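Long-range contacts in uronate isomerase (Caulobacter crescentus, PDB 2Q01), which interconverts aldose and ketose uronates, isomerising D-glucuronate to D-fructuronate and D-galacturonate to D-tagaturonate: residues I358-D363 with P385-H390; S249-H254 with Q307-S312; G190-T195 with D473-W478; S39-T44 with A169-P174. One frame throughout, in Å; residues are numbered along the deposited sequence.

Contact 1 (I358-D363 with P385-H390); sequences ILFTLD and PSWWFH
L362 brings both methyl branches to the indole of W387, and this meeting forms the apolar centre of the contact. CD1 lies over one face of the six-membered ring, 3.9 Å from its centroid, in a CH-pi contact; CD2 reaches W387 CZ3 at 3.6 Å. The same CD1 also touches W388 CB at 3.7 Å, so the leucine end is held by two successive tryptophans.

The aromatic contribution comes from F360, whose edge is turned toward the five-membered ring of W387 with the planes 80° apart, an offset edge-to-face pair. F360 CE2 meets the proline ring at P385 CD (3.6 Å). W387 sets its CG anti to its backbone N (chi1 167°), which carries the indole across to the 358-363 segment.

These two segments leave adjacent parallel strands, 357-359 and 381-383, at the C-terminal ends of the TIM-barrel strands. Beyond the strands, water takes over the pairing: one molecule joins T361 N to P385 O, a second joins T361 O to W387 N.

The direct polar link is H390 NE2 to L362 O, 2.8 Å long with an angle of 154° at the hydrogen, the donor standing above the carbonyl plane. A leucine in place of H390 would probably leave L362 O without this donor and the 385-390 loop less firmly held. S368 of the second subunit packs against the H390 side chain.

Contact 2 (S249-H254 with Q307-S312); sequences SSDHGH and QIHPGS
Q307 lies against S250 O along the parallel ladder that joins strands 249-252 and 305-308. From the backbone, Q307 CB passes S250 O at 3.4 Å. CG stands beside the backbone N (chi1 -51°) and comes within 3.5 Å of the same S250 O; the chain then runs extended, which brings the amide oxygen OE1 to 2.9 Å from S249 OG. That last meeting holds for one of two serine conformers and is doubtful to that extent.

The ladder itself is made by Q307 N to S250 O, H252 N to Q307 O and H309 N to H252 O, the last with an angle of 158° at the hydrogen. Past the strand ends the chains stay together: G311 N bonds to H254 O at 3.3 Å, and a water donates to both H254 O and H309 O.

D251 and Q307 point to the same face of the sheet. There D251 OD1 takes the ND1 hydrogen of H309 on its syn side, with carboxylate and imidazole planes 82° apart; the 2.5 Å separation of the two atoms is unusually short, and its exact length is doubtful. With an alanine in place of D251, H309 ND1 would probably lose this acceptor, the imidazole could turn more freely, and R198 would lose a carboxylate partner.

H252, on the opposite face of the sheet, has its NE2 paired with S250 OG at 2.7 Å. Its side chain packs on L292 and M295 of helix 281-302, while I308 on that face touches the next strand, 357-359, so the ladder lies between the barrel interior and its helical coat.

Contact 3 (G190-T195 with D473-W478); sequences GGHVIT and DQRPDW
The indole of W478 is met at its edge, in plane, by two groups of the other segment: the carbonyl oxygen G191 O, 3.6 Å from CZ3, and the methyl CG2 of I194, 4.0 Å from CH2. On one face of the indole lies CG of P476, two residues earlier. The imidazole of H192 carries I194 CG2 over one face, and its CD2 comes to 3.4 Å from W478 CH2; the two rings meet obliquely, planes 31° apart. The third flat group, the guanidinium of R475, has H192 CB over a face, 3.4 Å from NH2, a position reached because the arginine chain bends at both chi2 and chi3.

P476 completes the enclosure, its CD 3.5 Å from H192 NE2. H192 is thus caught among three side chains of the C-terminal segment, with van der Waals contacts prevailing. Strand 165-169 takes some of the polar ends: H192 ND1 pairs with T167 OG1, and R475 NH2 donates to E166 O, while R475 NE bonds to R480 O.

H192 lies by strand 192-194, which pairs with strand 165-169 at one side of the three-stranded parallel sheet. The segment after helix 451-469 thus lies against the N-terminal end of that strand, while R185 of helix 179-186 touches W478.

Contact 4 (S39-T44 with A169-P174); sequences SPHGHT and ATTEGP
T171 sets its hydroxyl over one face of the H43 imidazole, toward the rim, with CB 3.9 Å from ND1. The same OG1 is a donor: it gives its proton to the backbone carbonyl G42 O at 2.8 Å, tilted 30° from the carbonyl plane. Placed beside the backbone N (chi1 -55°), OG1 faces the 39-44 chain, and the bond fixes its rotation.

A169 fills the other end of the interface, its methyl CB 3.4 Å from P40 O. Its N bonds to S39 O at 3.0 Å, the donor nearly in line with the carbonyl.

That bond continues the pairing of parallel strands 37-39 and 165-169, neighbours in the barrel, and the segments beyond it are the loops at the strands' C-terminal ends, the end at which TIM barrels carry their active sites. Here the chains part enough to admit water: one molecule accepts from T44 N and donates to A169 O at 2.6 Å.

T170 CG2 rests 3.4 Å from T44 O, the two threonine side chains crossing at about a right angle. T170 OG1 turns instead to its own segment, donating to E172 OE1 at 2.7 Å, and it also pairs with H181 of helix 179-186.

Overall arrangement
Along the chain, contact 4 closes first, then contact 2, then contact 1; contacts 1 and 2 both fall inside the long loop closed by contact 3. Contacts 1, 2 and 4 join neighbouring barrel strands and the loops at their ends; contact 3 lays the C-terminal segment against one strand. Contacts 1 and 2, centres about 10 Å apart, share the sheet of strands 249-252, 305-308, 357-359 and 381-383, while contacts 3 and 4, centres about 14 Å apart, share strands 165-169 and 192-194. Contact 4 meets contact 2 where H41 stacks on H309 and approaches D251. The centres of contacts 1 and 3 are about 26 Å apart. Contact 3 aside, the principle illustrated is that parallel barrel strands bring sequence-distant loop ends together, here gathering H41, D251 and H309.

Contact 1 (I358-D363 with P385-H390)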
loop_
_atom_site.group_PDB
_atom_site.type_symbol
_atom_site.label_atom_id
_atom_site.label_comp_id
_atom_site.label_asym_id
_atom_site.label_seq_id
_atom_site.Cartn_x
_atom_site.Cartn_y
_atom_site.Cartn_z
ATOM N N ILE B 358 -22.033 2.887 5.612
ATOM C CA ILE B 358 -21.169 2.091 4.743
ATOM C C ILE B 358 -20.046 2.965 4.198
ATOM O O ILE B 358 -20.304 3.942 3.506
ATOM C CB ILE B 358 -21.953 1.434 3.576
ATOM C CG1 ILE B 358 -23.152 0.640 4.108
ATOM C CG2 ILE B 358 -21.035 0.522 2.763
ATOM C CD1 ILE B 358 -24.039 0.078 3.028
ATOM N N LEU B 359 -18.806 2.607 4.525
ATOM C CA LEU B 359 -17.632 3.394 4.136
ATOM C C LEU B 359 -16.961 2.862 2.875
ATOM O O LEU B 359 -16.741 1.655 2.726
ATOM C CB LEU B 359 -16.603 3.421 5.259
ATOM C CG LEU B 359 -16.973 3.998 6.620
ATOM C CD1 LEU B 359 -15.855 3.673 7.596
ATOM C CD2 LEU B 359 -17.228 5.506 6.553
ATOM N N PHE B 360 -16.628 3.786 1.983
ATOM C CA PHE B 360 -15.943 3.481 0.740
ATOM C C PHE B 360 -14.635 4.241 0.747
ATOM O O PHE B 360 -14.457 5.151 1.552
ATOM C CB PHE B 360 -16.783 3.940 -0.448
ATOM C CG PHE B 360 -17.940 3.043 -0.756
ATOM C CD1 PHE B 360 -19.106 3.100 -0.004
ATOM C CD2 PHE B 360 -17.870 2.147 -1.812
ATOM C CE1 PHE B 360 -20.173 2.269 -0.289
ATOM C CE2 PHE B 360 -18.941 1.322 -2.108
ATOM C CZ PHE B 360 -20.094 1.383 -1.343
ATOM N N THR B 361 -13.722 3.871 -0.145
ATOM C CA THR B 361 -12.461 4.579 -0.276
ATOM C C THR B 361 -11.931 4.562 -1.713
ATOM O O THR B 361 -12.275 3.689 -2.511
ATOM C CB THR B 361 -11.394 4.043 0.718
ATOM O OG1 THR B 361 -10.458 5.081 1.026
ATOM C CG2 THR B 361 -10.653 2.843 0.164
ATOM N N LEU B 362 -11.116 5.562 -2.027
ATOM C CA LEU B 362 -10.357 5.630 -3.265
ATOM C C LEU B 362 -8.882 5.434 -2.922
ATOM O O LEU B 362 -8.019 5.357 -3.797
ATOM C CB LEU B 362 -10.576 6.989 -3.924
ATOM C CG LEU B 362 -11.336 7.115 -5.248
ATOM C CD1 LEU B 362 -12.130 5.884 -5.586
ATOM C CD2 LEU B 362 -12.212 8.371 -5.270
ATOM N N ASP B 363 -8.621 5.338 -1.623
ATOM C CA ASP B 363 -7.286 5.182 -1.086
ATOM C C ASP B 363 -7.144 3.784 -0.474
ATOM O O ASP B 363 -7.483 3.575 0.700
ATOM C CB ASP B 363 -7.046 6.271 -0.032
ATOM C CG ASP B 363 -5.589 6.408 0.358
ATOM O OD1 ASP B 363 -4.715 5.779 -0.279
ATOM O OD2 ASP B 363 -5.316 7.159 1.317
ATOM N N PRO B 385 -17.551 -2.218 -1.206
ATOM C CA PRO B 385 -16.555 -2.852 -2.067
ATOM C C PRO B 385 -15.565 -1.844 -2.632
ATOM O O PRO B 385 -15.776 -0.631 -2.519
ATOM C CB PRO B 385 -17.398 -3.444 -3.200
ATOM C CG PRO B 385 -18.631 -2.622 -3.225
ATOM C CD PRO B 385 -18.904 -2.286 -1.792
ATOM N N SER B 386 -14.487 -2.354 -3.220
ATOM C CA SER B 386 -13.519 -1.510 -3.894
ATOM C C SER B 386 -14.210 -0.707 -4.996
ATOM O O SER B 386 -15.034 -1.234 -5.746
ATOM C CB SER B 386 -12.358 -2.337 -4.434
ATOM O OG SER B 386 -12.830 -3.441 -5.180
ATOM N N TRP B 387 -13.881 0.578 -5.061
ATOM C CA TRP B 387 -14.677 1.539 -5.801
ATOM C C TRP B 387 -13.872 2.187 -6.938
ATOM O O TRP B 387 -12.659 2.390 -6.818
ATOM C CB TRP B 387 -15.264 2.553 -4.793
ATOM C CG TRP B 387 -15.886 3.817 -5.340
ATOM C CD1 TRP B 387 -16.735 3.932 -6.404
ATOM C CD2 TRP B 387 -15.732 5.141 -4.809
ATOM N NE1 TRP B 387 -17.087 5.245 -6.591
ATOM C CE2 TRP B 387 -16.491 6.009 -5.622
ATOM C CE3 TRP B 387 -15.023 5.678 -3.724
ATOM C CZ2 TRP B 387 -16.560 7.390 -5.389
ATOM C CZ3 TRP B 387 -15.084 7.053 -3.497
ATOM C CH2 TRP B 387 -15.844 7.890 -4.331
ATOM N N TRP B 388 -14.561 2.441 -8.052
ATOM C CA TRP B 388 -14.064 3.241 -9.180
ATOM C C TRP B 388 -12.899 2.594 -9.923
ATOM O O TRP B 388 -13.092 1.680 -10.725
ATOM C CB TRP B 388 -13.685 4.648 -8.711
ATOM C CG TRP B 388 -13.822 5.738 -9.721
ATOM C CD1 TRP B 388 -13.553 5.674 -11.062
ATOM C CD2 TRP B 388 -14.227 7.082 -9.458
ATOM N NE1 TRP B 388 -13.788 6.892 -11.649
ATOM C CE2 TRP B 388 -14.198 7.776 -10.685
ATOM C CE3 TRP B 388 -14.617 7.767 -8.299
ATOM C CZ2 TRP B 388 -14.549 9.125 -10.789
ATOM C CZ3 TRP B 388 -14.965 9.105 -8.403
ATOM C CH2 TRP B 388 -14.929 9.770 -9.640
ATOM N N PHE B 389 -11.694 3.086 -9.651
ATOM C CA PHE B 389 -10.473 2.593 -10.278
ATOM C C PHE B 389 -10.074 1.234 -9.713
ATOM O O PHE B 389 -9.354 0.469 -10.361
ATOM C CB PHE B 389 -9.328 3.593 -10.073
ATOM C CG PHE B 389 -9.617 4.966 -10.610
ATOM C CD1 PHE B 389 -10.046 5.988 -9.765
ATOM C CD2 PHE B 389 -9.468 5.239 -11.965
ATOM C CE1 PHE B 389 -10.320 7.251 -10.267
ATOM C CE2 PHE B 389 -9.736 6.503 -12.474
ATOM C CZ PHE B 389 -10.158 7.512 -11.626
ATOM N N HIS B 390 -10.543 0.953 -8.497
ATOM C CA HIS B 390 -10.230 -0.288 -7.796
ATOM C C HIS B 390 -11.344 -1.323 -7.949
ATOM O O HIS B 390 -11.267 -2.419 -7.408
ATOM C CB HIS B 390 -9.939 -0.002 -6.326
ATOM C CG HIS B 390 -9.080 1.206 -6.107
ATOM N ND1 HIS B 390 -7.781 1.287 -6.557
ATOM C CD2 HIS B 390 -9.337 2.382 -5.486
ATOM C CE1 HIS B 390 -7.274 2.461 -6.224
ATOM N NE2 HIS B 390 -8.197 3.143 -5.573
HETATM O O HOH W 1 -14.140 1.047 -0.949
HETATM O O HOH W 2 -11.782 1.254 -3.228
#

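Contact 2 (S249-H254 with Q307-S312)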
loop_
_atom_site.group_PDB
_atom_site.type_symbol
_atom_site.label_atom_id
_atom_site.label_comp_id
_atom_site.label_asym_id
_atom_site.label_seq_id
_atom_site.Cartn_x
_atom_site.Cartn_y
_atom_site.Cartn_z
ATOM N N SER B 249 -31.293 3.950 0.937
ATOM C CA SER B 249 -29.953 4.471 1.154
ATOM C C SER B 249 -29.786 5.954 0.833
ATOM O O SER B 249 -30.570 6.542 0.088
ATOM C CB SER B 249 -28.932 3.641 0.371
ATOM O OG SER B 249 -27.612 3.982 0.745
ATOM N N SER B 250 -28.759 6.556 1.424
ATOM C CA SER B 250 -28.338 7.900 1.061
ATOM C C SER B 250 -26.873 7.829 0.624
ATOM O O SER B 250 -26.171 6.864 0.944
ATOM C CB SER B 250 -28.557 8.892 2.209
ATOM O OG SER B 250 -27.447 8.938 3.080
ATOM N N ASP B 251 -26.414 8.832 -0.114
ATOM C CA ASP B 251 -25.053 8.816 -0.663
ATOM C C ASP B 251 -24.376 10.184 -0.551
ATOM O O ASP B 251 -24.994 11.209 -0.821
ATOM C CB ASP B 251 -25.073 8.333 -2.119
ATOM C CG ASP B 251 -23.683 8.189 -2.711
ATOM O OD1 ASP B 251 -22.744 7.854 -1.957
ATOM O OD2 ASP B 251 -23.526 8.406 -3.932
ATOM N N HIS B 252 -23.103 10.186 -0.151
ATOM C CA HIS B 252 -22.365 11.420 0.126
ATOM C C HIS B 252 -20.962 11.408 -0.470
ATOM O O HIS B 252 -20.062 10.761 0.055
ATOM C CB HIS B 252 -22.317 11.674 1.637
ATOM C CG HIS B 252 -23.649 11.511 2.300
ATOM N ND1 HIS B 252 -24.588 12.518 2.327
ATOM C CD2 HIS B 252 -24.229 10.440 2.889
ATOM C CE1 HIS B 252 -25.679 12.083 2.931
ATOM N NE2 HIS B 252 -25.487 10.826 3.284
ATOM N N GLY B 253 -20.792 12.127 -1.577
ATOM C CA GLY B 253 -19.498 12.250 -2.243
ATOM C C GLY B 253 -18.798 13.549 -1.885
ATOM O O GLY B 253 -18.782 14.495 -2.670
ATOM N N HIS B 254 -18.221 13.586 -0.689
ATOM C CA HIS B 254 -17.522 14.756 -0.192
ATOM C C HIS B 254 -16.038 14.630 -0.520
ATOM O O HIS B 254 -15.576 13.521 -0.788
ATOM C CB HIS B 254 -17.722 14.876 1.323
ATOM C CG HIS B 254 -19.119 15.223 1.733
ATOM N ND1 HIS B 254 -19.497 15.334 3.053
ATOM C CD2 HIS B 254 -20.232 15.471 1.002
ATOM C CE1 HIS B 254 -20.781 15.641 3.118
ATOM N NE2 HIS B 254 -21.250 15.731 1.887
ATOM N N GLN B 307 -24.249 5.977 2.882
ATOM C CA GLN B 307 -22.999 5.663 2.189
ATOM C C GLN B 307 -22.079 6.875 2.084
ATOM O O GLN B 307 -22.458 7.907 1.537
ATOM C CB GLN B 307 -23.267 5.117 0.789
ATOM C CG GLN B 307 -24.258 3.977 0.726
ATOM C CD GLN B 307 -24.602 3.603 -0.702
ATOM O OE1 GLN B 307 -25.570 4.107 -1.271
ATOM N NE2 GLN B 307 -23.795 2.730 -1.297
ATOM N N ILE B 308 -20.860 6.741 2.593
ATOM C CA ILE B 308 -19.861 7.785 2.428
ATOM C C ILE B 308 -18.832 7.389 1.360
ATOM O O ILE B 308 -18.123 6.386 1.496
ATOM C CB ILE B 308 -19.198 8.169 3.775
ATOM C CG1 ILE B 308 -20.273 8.574 4.793
ATOM C CG2 ILE B 308 -18.181 9.303 3.576
ATOM C CD1 ILE B 308 -19.778 8.665 6.223
ATOM N N HIS B 309 -18.790 8.191 0.295
ATOM C CA HIS B 309 -17.865 8.045 -0.830
ATOM C C HIS B 309 -16.864 9.211 -0.875
ATOM O O HIS B 309 -17.000 10.103 -1.720
ATOM C CB HIS B 309 -18.654 8.064 -2.142
ATOM C CG HIS B 309 -19.286 6.758 -2.502
ATOM N ND1 HIS B 309 -20.619 6.493 -2.279
ATOM C CD2 HIS B 309 -18.776 5.654 -3.094
ATOM C CE1 HIS B 309 -20.901 5.276 -2.707
ATOM N NE2 HIS B 309 -19.800 4.744 -3.207
ATOM N N PRO B 310 -15.857 9.227 0.019
ATOM C CA PRO B 310 -15.005 10.406 0.021
ATOM C C PRO B 310 -13.712 10.283 -0.797
ATOM O O PRO B 310 -13.319 9.181 -1.196
ATOM C CB PRO B 310 -14.659 10.557 1.501
ATOM C CG PRO B 310 -14.651 9.131 2.025
ATOM C CD PRO B 310 -15.441 8.273 1.064
ATOM N N GLY B 311 -13.071 11.426 -1.043
ATOM C CA GLY B 311 -11.670 11.454 -1.446
ATOM C C GLY B 311 -11.389 11.631 -2.919
ATOM O O GLY B 311 -10.306 11.275 -3.392
ATOM N N SER B 312 -12.351 12.184 -3.647
ATOM C CA SER B 312 -12.157 12.455 -5.061
ATOM C C SER B 312 -11.867 13.936 -5.318
ATOM O O SER B 312 -12.642 14.807 -4.924
ATOM C CB SER B 312 -13.375 11.991 -5.858
ATOM O OG SER B 312 -13.157 12.151 -7.244
HETATM O O HOH W 3 -16.130 12.212 -3.490
#

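Contact 3 (G190-T195 with D473-W478)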
loop_
_atom_site.group_PDB
_atom_site.type_symbol
_atom_site.label_atom_id
_atom_site.label_comp_id
_atom_site.label_asym_id
_atom_site.label_seq_id
_atom_site.Cartn_x
_atom_site.Cartn_y
_atom_site.Cartn_z
ATOM N N GLY B 190 -43.001 -4.963 -13.523
ATOM C CA GLY B 190 -42.729 -5.185 -12.101
ATOM C C GLY B 190 -41.285 -5.022 -11.668
ATOM O O GLY B 190 -40.890 -5.527 -10.617
ATOM N N GLY B 191 -40.502 -4.310 -12.476
ATOM C CA GLY B 191 -39.093 -4.067 -12.178
ATOM C C GLY B 191 -38.905 -3.151 -10.984
ATOM O O GLY B 191 -39.540 -2.095 -10.893
ATOM N N HIS B 192 -38.029 -3.570 -10.072
ATOM C CA HIS B 192 -37.781 -2.855 -8.828
ATOM C C HIS B 192 -36.640 -1.872 -9.044
ATOM O O HIS B 192 -35.495 -2.121 -8.664
ATOM C CB HIS B 192 -37.490 -3.855 -7.705
ATOM C CG HIS B 192 -37.382 -3.250 -6.337
ATOM N ND1 HIS B 192 -36.251 -3.378 -5.557
ATOM C CD2 HIS B 192 -38.269 -2.545 -5.597
ATOM C CE1 HIS B 192 -36.441 -2.766 -4.403
ATOM N NE2 HIS B 192 -37.658 -2.254 -4.400
ATOM N N VAL B 193 -36.970 -0.761 -9.696
ATOM C CA VAL B 193 -36.039 0.341 -9.879
ATOM C C VAL B 193 -36.303 1.373 -8.787
ATOM O O VAL B 193 -37.377 1.972 -8.727
ATOM C CB VAL B 193 -36.148 0.974 -11.281
ATOM C CG1 VAL B 193 -35.197 2.157 -11.408
ATOM C CG2 VAL B 193 -35.859 -0.070 -12.367
ATOM N N ILE B 194 -35.323 1.549 -7.908
ATOM C CA ILE B 194 -35.444 2.481 -6.789
ATOM C C ILE B 194 -34.424 3.609 -6.899
ATOM O O ILE B 194 -33.675 3.692 -7.873
ATOM C CB ILE B 194 -35.330 1.770 -5.411
ATOM C CG1 ILE B 194 -33.999 1.024 -5.278
ATOM C CG2 ILE B 194 -36.503 0.833 -5.209
ATOM C CD1 ILE B 194 -33.681 0.588 -3.863
ATOM N N THR B 195 -34.403 4.474 -5.894
ATOM C CA THR B 195 -33.532 5.642 -5.908
ATOM C C THR B 195 -32.605 5.682 -4.687
ATOM O O THR B 195 -32.701 4.839 -3.794
ATOM C CB THR B 195 -34.360 6.948 -6.039
ATOM O OG1 THR B 195 -33.483 8.076 -6.049
ATOM C CG2 THR B 195 -35.366 7.086 -4.899
ATOM N N ASP B 473 -34.995 -6.413 2.256
ATOM C CA ASP B 473 -35.744 -7.618 2.616
ATOM C C ASP B 473 -37.264 -7.475 2.512
ATOM O O ASP B 473 -37.977 -8.478 2.438
ATOM C CB ASP B 473 -35.339 -8.101 4.012
ATOM C CG ASP B 473 -33.962 -8.759 4.030
ATOM O OD1 ASP B 473 -33.251 -8.624 5.051
ATOM O OD2 ASP B 473 -33.589 -9.412 3.029
ATOM N N GLN B 474 -37.756 -6.238 2.511
ATOM C CA GLN B 474 -39.169 -5.980 2.254
ATOM C C GLN B 474 -39.348 -5.455 0.837
ATOM O O GLN B 474 -39.092 -4.279 0.571
ATOM C CB GLN B 474 -39.765 -4.978 3.254
ATOM C CG GLN B 474 -39.704 -5.389 4.720
ATOM C CD GLN B 474 -38.688 -4.581 5.514
ATOM O OE1 GLN B 474 -39.058 -3.727 6.320
ATOM N NE2 GLN B 474 -37.402 -4.840 5.284
ATOM N N ARG B 475 -39.764 -6.335 -0.073
ATOM C CA ARG B 475 -40.172 -5.919 -1.411
ATOM C C ARG B 475 -41.484 -5.157 -1.301
ATOM O O ARG B 475 -42.378 -5.569 -0.555
ATOM C CB ARG B 475 -40.374 -7.121 -2.343
ATOM C CG ARG B 475 -39.105 -7.795 -2.829
ATOM C CD ARG B 475 -38.436 -7.032 -3.957
ATOM N NE ARG B 475 -38.938 -7.406 -5.277
ATOM C CZ ARG B 475 -38.213 -7.330 -6.393
ATOM N NH1 ARG B 475 -38.727 -7.687 -7.566
ATOM N NH2 ARG B 475 -36.962 -6.904 -6.336
ATOM N N PRO B 476 -41.602 -4.032 -2.027
ATOM C CA PRO B 476 -42.888 -3.357 -2.054
ATOM C C PRO B 476 -43.862 -4.055 -3.005
ATOM O O PRO B 476 -43.443 -4.854 -3.849
ATOM C CB PRO B 476 -42.541 -1.950 -2.554
ATOM C CG PRO B 476 -41.045 -1.913 -2.733
ATOM C CD PRO B 476 -40.596 -3.320 -2.832
ATOM N N ASP B 477 -45.148 -3.744 -2.859
ATOM C CA ASP B 477 -46.221 -4.379 -3.629
ATOM C C ASP B 477 -46.184 -4.032 -5.116
ATOM O O ASP B 477 -46.671 -4.803 -5.944
ATOM C CB ASP B 477 -47.591 -4.000 -3.051
ATOM C CG ASP B 477 -47.713 -4.309 -1.563
ATOM O OD1 ASP B 477 -48.601 -5.111 -1.196
ATOM O OD2 ASP B 477 -46.927 -3.753 -0.762
ATOM N N TRP B 478 -45.603 -2.877 -5.443
ATOM C CA TRP B 478 -45.564 -2.379 -6.821
ATOM C C TRP B 478 -44.551 -3.082 -7.724
ATOM O O TRP B 478 -44.604 -2.945 -8.951
ATOM C CB TRP B 478 -45.356 -0.856 -6.855
ATOM C CG TRP B 478 -44.142 -0.322 -6.122
ATOM C CD1 TRP B 478 -44.125 0.250 -4.885
ATOM C CD2 TRP B 478 -42.783 -0.278 -6.602
ATOM N NE1 TRP B 478 -42.848 0.641 -4.557
ATOM C CE2 TRP B 478 -42.005 0.328 -5.592
ATOM C CE3 TRP B 478 -42.149 -0.688 -7.787
ATOM C CZ2 TRP B 478 -40.626 0.527 -5.725
ATOM C CZ3 TRP B 478 -40.782 -0.485 -7.921
ATOM C CH2 TRP B 478 -40.035 0.116 -6.893
#

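Contact 4 (S39-T44 with A169-P174)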
loop_
_atom_site.group_PDB
_atom_site.type_symbol
_atom_site.label_atom_id
_atom_site.label_comp_id
_atom_site.label_asym_id
_atom_site.label_seq_id
_atom_site.Cartn_x
_atom_site.Cartn_y
_atom_site.Cartn_z
ATOM N N SER B 39 -28.269 -4.616 -7.258
ATOM C CA SER B 39 -27.448 -3.473 -7.611
ATOM C C SER B 39 -27.864 -2.229 -6.805
ATOM O O SER B 39 -28.577 -1.360 -7.313
ATOM C CB SER B 39 -27.543 -3.232 -9.119
ATOM O OG SER B 39 -26.689 -2.184 -9.523
ATOM N N PRO B 40 -27.388 -2.128 -5.548
ATOM C CA PRO B 40 -27.947 -1.176 -4.591
ATOM C C PRO B 40 -27.376 0.250 -4.669
ATOM O O PRO B 40 -27.860 1.137 -3.963
ATOM C CB PRO B 40 -27.625 -1.822 -3.248
ATOM C CG PRO B 40 -26.391 -2.642 -3.496
ATOM C CD PRO B 40 -26.268 -2.894 -4.966
ATOM N N HIS B 41 -26.375 0.467 -5.523
ATOM C CA HIS B 41 -25.866 1.807 -5.802
ATOM C C HIS B 41 -25.369 1.930 -7.237
ATOM O O HIS B 41 -24.462 1.203 -7.655
ATOM C CB HIS B 41 -24.746 2.189 -4.827
ATOM C CG HIS B 41 -24.248 3.590 -5.007
ATOM N ND1 HIS B 41 -22.992 3.877 -5.499
ATOM C CD2 HIS B 41 -24.843 4.786 -4.779
ATOM C CE1 HIS B 41 -22.831 5.188 -5.552
ATOM N NE2 HIS B 41 -23.941 5.762 -5.124
ATOM N N GLY B 42 -25.956 2.865 -7.982
ATOM C CA GLY B 42 -25.580 3.082 -9.377
ATOM C C GLY B 42 -26.119 4.360 -9.991
ATOM O O GLY B 42 -26.847 5.116 -9.338
ATOM N N HIS B 43 -25.775 4.582 -11.261
ATOM C CA HIS B 43 -26.064 5.846 -11.942
ATOM C C HIS B 43 -26.771 5.703 -13.291
ATOM O O HIS B 43 -26.542 6.501 -14.202
ATOM C CB HIS B 43 -24.776 6.660 -12.108
ATOM C CG HIS B 43 -24.128 7.028 -10.811
ATOM N ND1 HIS B 43 -24.457 8.167 -10.108
ATOM C CD2 HIS B 43 -23.178 6.397 -10.082
ATOM C CE1 HIS B 43 -23.734 8.225 -9.005
ATOM N NE2 HIS B 43 -22.950 7.162 -8.964
ATOM N N THR B 44 -27.637 4.701 -13.418
ATOM C CA THR B 44 -28.455 4.557 -14.624
ATOM C C THR B 44 -29.592 5.581 -14.603
ATOM O O THR B 44 -29.985 6.060 -13.532
ATOM C CB THR B 44 -29.027 3.117 -14.806
ATOM O OG1 THR B 44 -29.934 2.809 -13.740
ATOM C CG2 THR B 44 -27.903 2.072 -14.851
ATOM N N ALA B 169 -30.798 0.412 -8.193
ATOM C CA ALA B 169 -30.927 1.748 -7.615
ATOM C C ALA B 169 -30.277 2.804 -8.502
ATOM O O ALA B 169 -29.175 2.608 -9.018
ATOM C CB ALA B 169 -30.343 1.794 -6.199
ATOM N N THR B 170 -30.979 3.916 -8.682
ATOM C CA THR B 170 -30.429 5.088 -9.353
ATOM C C THR B 170 -30.088 6.154 -8.296
ATOM O O THR B 170 -30.358 5.961 -7.112
ATOM C CB THR B 170 -31.407 5.639 -10.414
ATOM O OG1 THR B 170 -32.491 6.309 -9.765
ATOM C CG2 THR B 170 -31.966 4.510 -11.271
ATOM N N THR B 171 -29.491 7.269 -8.710
ATOM C CA THR B 171 -29.025 8.282 -7.753
ATOM C C THR B 171 -29.500 9.694 -8.117
ATOM O O THR B 171 -29.120 10.235 -9.161
ATOM C CB THR B 171 -27.482 8.229 -7.600
ATOM O OG1 THR B 171 -27.084 6.902 -7.236
ATOM C CG2 THR B 171 -27.002 9.185 -6.533
ATOM N N GLU B 172 -30.341 10.272 -7.257
ATOM C CA GLU B 172 -30.893 11.621 -7.474
ATOM C C GLU B 172 -30.640 12.526 -6.275
ATOM O O GLU B 172 -30.506 12.052 -5.148
ATOM C CB GLU B 172 -32.407 11.599 -7.752
ATOM C CG GLU B 172 -33.004 10.303 -8.317
ATOM C CD GLU B 172 -32.654 10.026 -9.767
ATOM O OE1 GLU B 172 -32.032 8.978 -10.019
ATOM O OE2 GLU B 172 -33.010 10.833 -10.653
ATOM N N GLY B 173 -30.575 13.830 -6.525
ATOM C CA GLY B 173 -30.502 14.823 -5.460
ATOM C C GLY B 173 -31.883 15.264 -5.007
ATOM O O GLY B 173 -32.872 14.970 -5.674
ATOM N N PRO B 174 -31.960 15.994 -3.878
ATOM C CA PRO B 174 -33.217 16.495 -3.298
ATOM C C PRO B 174 -33.881 17.574 -4.150
ATOM O O PRO B 174 -35.075 17.841 -3.992
ATOM C CB PRO B 174 -32.780 17.104 -1.961
ATOM C CG PRO B 174 -31.370 16.720 -1.766
ATOM C CD PRO B 174 -30.791 16.411 -3.090
HETATM O O HOH W 4 -28.430 2.383 -11.496
HETATM O O HOH W 5 -29.303 8.459 -11.718
#